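Local coordinates for transcriptional regulator, MerR family (PDB 3GP4), which probably binds promoter DNA as a dimer and regulates transcription, as other members of the MerR family do, at residues Ile66-Leu71 / Glu84-Gln89. Sequence-based numbering, arbitrary orientation.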
ATOM      1  N   ILE A  66       4.167  17.861   6.431  1.00 24.20           N
ATOM      2  CA  ILE A  66       4.035  19.133   7.173  1.00 24.47           C
ATOM      3  C   ILE A  66       5.403  19.788   7.341  1.00 24.36           C
ATOM      4  O   ILE A  66       5.534  21.008   7.091  1.00 25.70           O
ATOM      5  CB  ILE A  66       3.274  18.957   8.502  1.00 24.23           C
ATOM      6  CG1 ILE A  66       1.788  18.674   8.200  1.00 26.04           C
ATOM      7  CG2 ILE A  66       3.311  20.244   9.376  1.00 23.47           C
ATOM      8  CD1 ILE A  66       0.970  18.193   9.427  1.00 27.58           C
ATOM      9  N   ASP A  67       6.424  19.000   7.704  1.00 24.40           N
ATOM     10  CA  ASP A  67       7.822  19.521   7.839  1.00 25.29           C
ATOM     11  C   ASP A  67       8.332  20.085   6.532  1.00 24.67           C
ATOM     12  O   ASP A  67       9.014  21.120   6.530  1.00 23.58           O
ATOM     13  CB  ASP A  67       8.851  18.436   8.273  1.00 25.31           C
ATOM     14  CG  ASP A  67       8.904  18.212   9.771  1.00 27.18           C
ATOM     15  OD1 ASP A  67       8.069  18.761  10.516  1.00 31.49           O
ATOM     16  OD2 ASP A  67       9.799  17.455  10.216  1.00 26.24           O
ATOM     17  N   TYR A  68       8.035  19.392   5.437  1.00 23.61           N
ATOM     18  CA  TYR A  68       8.511  19.776   4.106  1.00 24.55           C
ATOM     19  C   TYR A  68       7.932  21.124   3.697  1.00 24.88           C
ATOM     20  O   TYR A  68       8.678  22.036   3.279  1.00 24.24           O
ATOM     21  CB  TYR A  68       8.154  18.697   3.071  1.00 24.35           C
ATOM     22  CG  TYR A  68       8.585  19.065   1.675  1.00 25.20           C
ATOM     23  CD1 TYR A  68       9.895  18.904   1.276  1.00 25.01           C
ATOM     24  CD2 TYR A  68       7.669  19.593   0.763  1.00 27.91           C
ATOM     25  CE1 TYR A  68      10.309  19.246  -0.007  1.00 26.01           C
ATOM     26  CE2 TYR A  68       8.073  19.948  -0.525  1.00 29.54           C
ATOM     27  CZ  TYR A  68       9.405  19.757  -0.898  1.00 28.36           C
ATOM     28  OH  TYR A  68       9.831  20.095  -2.177  1.00 29.55           O
ATOM     29  N   LEU A  69       6.616  21.272   3.839  1.00 25.13           N
ATOM     30  CA  LEU A  69       6.006  22.596   3.631  1.00 26.57           C
ATOM     31  C   LEU A  69       6.563  23.684   4.576  1.00 26.48           C
ATOM     32  O   LEU A  69       6.882  24.797   4.099  1.00 25.84           O
ATOM     33  CB  LEU A  69       4.479  22.544   3.703  1.00 26.40           C
ATOM     34  CG  LEU A  69       3.873  23.918   3.397  1.00 29.61           C
ATOM     35  CD1 LEU A  69       4.140  24.348   1.964  1.00 30.56           C
ATOM     36  CD2 LEU A  69       2.421  23.859   3.646  1.00 32.40           C
ATOM     37  N   ALA A  70       6.684  23.387   5.873  1.00 27.06           N
ATOM     38  CA  ALA A  70       7.322  24.314   6.838  1.00 27.84           C
ATOM     39  C   ALA A  70       8.714  24.796   6.388  1.00 28.49           C
ATOM     40  O   ALA A  70       8.994  26.008   6.428  1.00 29.26           O
ATOM     41  CB  ALA A  70       7.373  23.719   8.266  1.00 28.33           C
ATOM     42  N   LEU A  71       9.581  23.866   5.986  1.00 27.52           N
ATOM     43  CA  LEU A  71      10.893  24.230   5.405  1.00 28.60           C
ATOM     44  C   LEU A  71      10.769  25.141   4.186  1.00 29.46           C
ATOM     45  O   LEU A  71      11.423  26.220   4.116  1.00 30.43           O
ATOM     46  CB  LEU A  71      11.706  22.978   5.059  1.00 26.45           C
ATOM     47  CG  LEU A  71      12.189  22.117   6.236  1.00 26.79           C
ATOM     48  CD1 LEU A  71      12.651  20.739   5.786  1.00 24.52           C
ATOM     49  CD2 LEU A  71      13.334  22.799   7.045  1.00 26.65           C
ATOM     50  N   GLU A  84      17.178  16.371   1.721  1.00 25.94           N
ATOM     51  CA  GLU A  84      17.430  15.254   2.659  1.00 28.06           C
ATOM     52  C   GLU A  84      16.125  14.599   3.138  1.00 27.62           C
ATOM     53  O   GLU A  84      16.056  13.346   3.318  1.00 27.07           O
ATOM     54  CB  GLU A  84      18.204  15.731   3.874  1.00 28.20           C
ATOM     55  CG  GLU A  84      19.663  16.074   3.580  1.00 33.75           C
ATOM     56  CD  GLU A  84      20.467  14.862   3.151  1.00 40.27           C
ATOM     57  OE1 GLU A  84      20.283  13.774   3.765  1.00 41.60           O
ATOM     58  OE2 GLU A  84      21.279  15.000   2.199  1.00 43.89           O
ATOM     59  N   LEU A  85      15.133  15.452   3.409  1.00 26.61           N
ATOM     60  CA  LEU A  85      13.797  14.985   3.841  1.00 25.65           C
ATOM     61  C   LEU A  85      13.164  14.111   2.754  1.00 25.51           C
ATOM     62  O   LEU A  85      12.741  12.966   3.044  1.00 25.76           O
ATOM     63  CB  LEU A  85      12.899  16.175   4.207  1.00 25.39           C
ATOM     64  CG  LEU A  85      11.475  15.975   4.770  1.00 25.73           C
ATOM     65  CD1 LEU A  85      11.029  17.246   5.452  1.00 23.30           C
ATOM     66  CD2 LEU A  85      10.428  15.617   3.701  1.00 27.78           C
ATOM     67  N   LEU A  86      13.098  14.627   1.517  1.00 23.93           N
ATOM     68  CA  LEU A  86      12.641  13.840   0.355  1.00 24.69           C
ATOM     69  C   LEU A  86      13.425  12.516   0.162  1.00 24.89           C
ATOM     70  O   LEU A  86      12.809  11.459  -0.106  1.00 23.88           O
ATOM     71  CB  LEU A  86      12.611  14.704  -0.932  1.00 25.55           C
ATOM     72  CG  LEU A  86      11.724  15.952  -0.875  1.00 23.33           C
ATOM     73  CD1 LEU A  86      11.664  16.688  -2.221  1.00 27.95           C
ATOM     74  CD2 LEU A  86      10.272  15.626  -0.355  1.00 26.41           C
ATOM     75  N   LYS A  87      14.756  12.556   0.327  1.00 24.35           N
ATOM     76  CA  LYS A  87      15.591  11.359   0.153  1.00 25.20           C
ATOM     77  C   LYS A  87      15.239  10.264   1.186  1.00 25.17           C
ATOM     78  O   LYS A  87      15.198   9.051   0.822  1.00 26.25           O
ATOM     79  CB  LYS A  87      17.095  11.697   0.204  1.00 23.58           C
ATOM     80  CG  LYS A  87      17.612  12.348  -1.095  1.00 27.55           C
ATOM     81  CD  LYS A  87      18.999  13.001  -0.931  1.00 30.11           C
ATOM     82  CE  LYS A  87      19.282  14.041  -2.026  1.00 34.24           C
ATOM     83  NZ  LYS A  87      20.747  14.363  -2.144  1.00 31.11           N
ATOM     84  N   LYS A  88      15.000  10.674   2.431  1.00 25.53           N
ATOM     85  CA  LYS A  88      14.592   9.755   3.542  1.00 27.53           C
ATOM     86  C   LYS A  88      13.240   9.112   3.210  1.00 26.35           C
ATOM     87  O   LYS A  88      13.044   7.875   3.364  1.00 25.71           O
ATOM     88  CB  LYS A  88      14.443  10.564   4.835  1.00 29.06           C
ATOM     89  CG  LYS A  88      14.794   9.851   6.121  1.00 33.33           C
ATOM     90  CD  LYS A  88      16.268  10.252   6.490  1.00 37.94           C
ATOM     91  CE  LYS A  88      16.360  11.716   6.990  1.00 39.01           C
ATOM     92  NZ  LYS A  88      17.679  12.429   6.697  1.00 38.54           N
ATOM     93  N   GLN A  89      12.299   9.948   2.774  1.00 26.21           N
ATOM     94  CA  GLN A  89      10.952   9.452   2.377  1.00 25.45           C
ATOM     95  C   GLN A  89      11.025   8.508   1.184  1.00 26.18           C
ATOM     96  O   GLN A  89      10.273   7.502   1.114  1.00 24.02           O
ATOM     97  CB  GLN A  89       9.999  10.621   2.073  1.00 25.38           C
ATOM     98  CG  GLN A  89       9.652  11.430   3.296  1.00 25.59           C
ATOM     99  CD  GLN A  89       8.985  10.562   4.369  1.00 27.14           C
ATOM    100  OE1 GLN A  89       8.034   9.825   4.079  1.00 31.25           O
ATOM    101  NE2 GLN A  89       9.503  10.619   5.590  1.00 27.47           N
TER
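The phenol ring of Tyr-68 is met at a slant by Leu-86 and Leu-85. Both methyls of Leu-86 gather round one corner of the ring: Leu-86 CD2 lies 3.6 Å from Tyr-68 CE1 and also touches Tyr-68 CD1, while Leu-86 CD1 lies against the same CE1 and 3.9 Å from Tyr-68 OH. The ring's root is held by Leu-85, whose CD2 sits 3.9 Å from Tyr-68 CB. With CG opposite the backbone N (chi1 178°), the tyrosine ring rises alongside Leu-86 and brings its hydroxyl level with CD1 of Leu-86. There the OH is hydrogen-bonded to the hydroxyl of Tyr-114 of the second subunit, which satisfies the polar end of an otherwise buried side chain.

Leu-85 is the main projection from the other helix. Its extended side chain pushes Leu-85 CD1 up against the backbone of 66-71, 3.7 Å from Tyr-68 N. The same methyl, Leu-85 CD1, touches the aliphatic Asp-67 CB at 3.8 Å and Leu-71 CD1 at 3.9 Å, so this one methyl lies among Asp-67, Tyr-68 and Leu-71, within about one turn of helix 62-74. No hydrogen bond links the two segments; they are joined by apolar packing.

The segment axes run nearly antiparallel, at 163° and 10.7 Å apart, which marks a helical hairpin. Arg-82, one turn earlier on helix 79-130, packs on Tyr-68 and Leu-71, and the hydroxyl OG1 of Thr-78 donates a hydrogen bond to Leu-71 O near the turn. The contact thus fastens helix 62-74, whose segment 66-71 belongs to the MerR-type helix-turn-helix family region, to the start of the long helix 79-130, where Ile-111 of the second subunit packs on Leu-86.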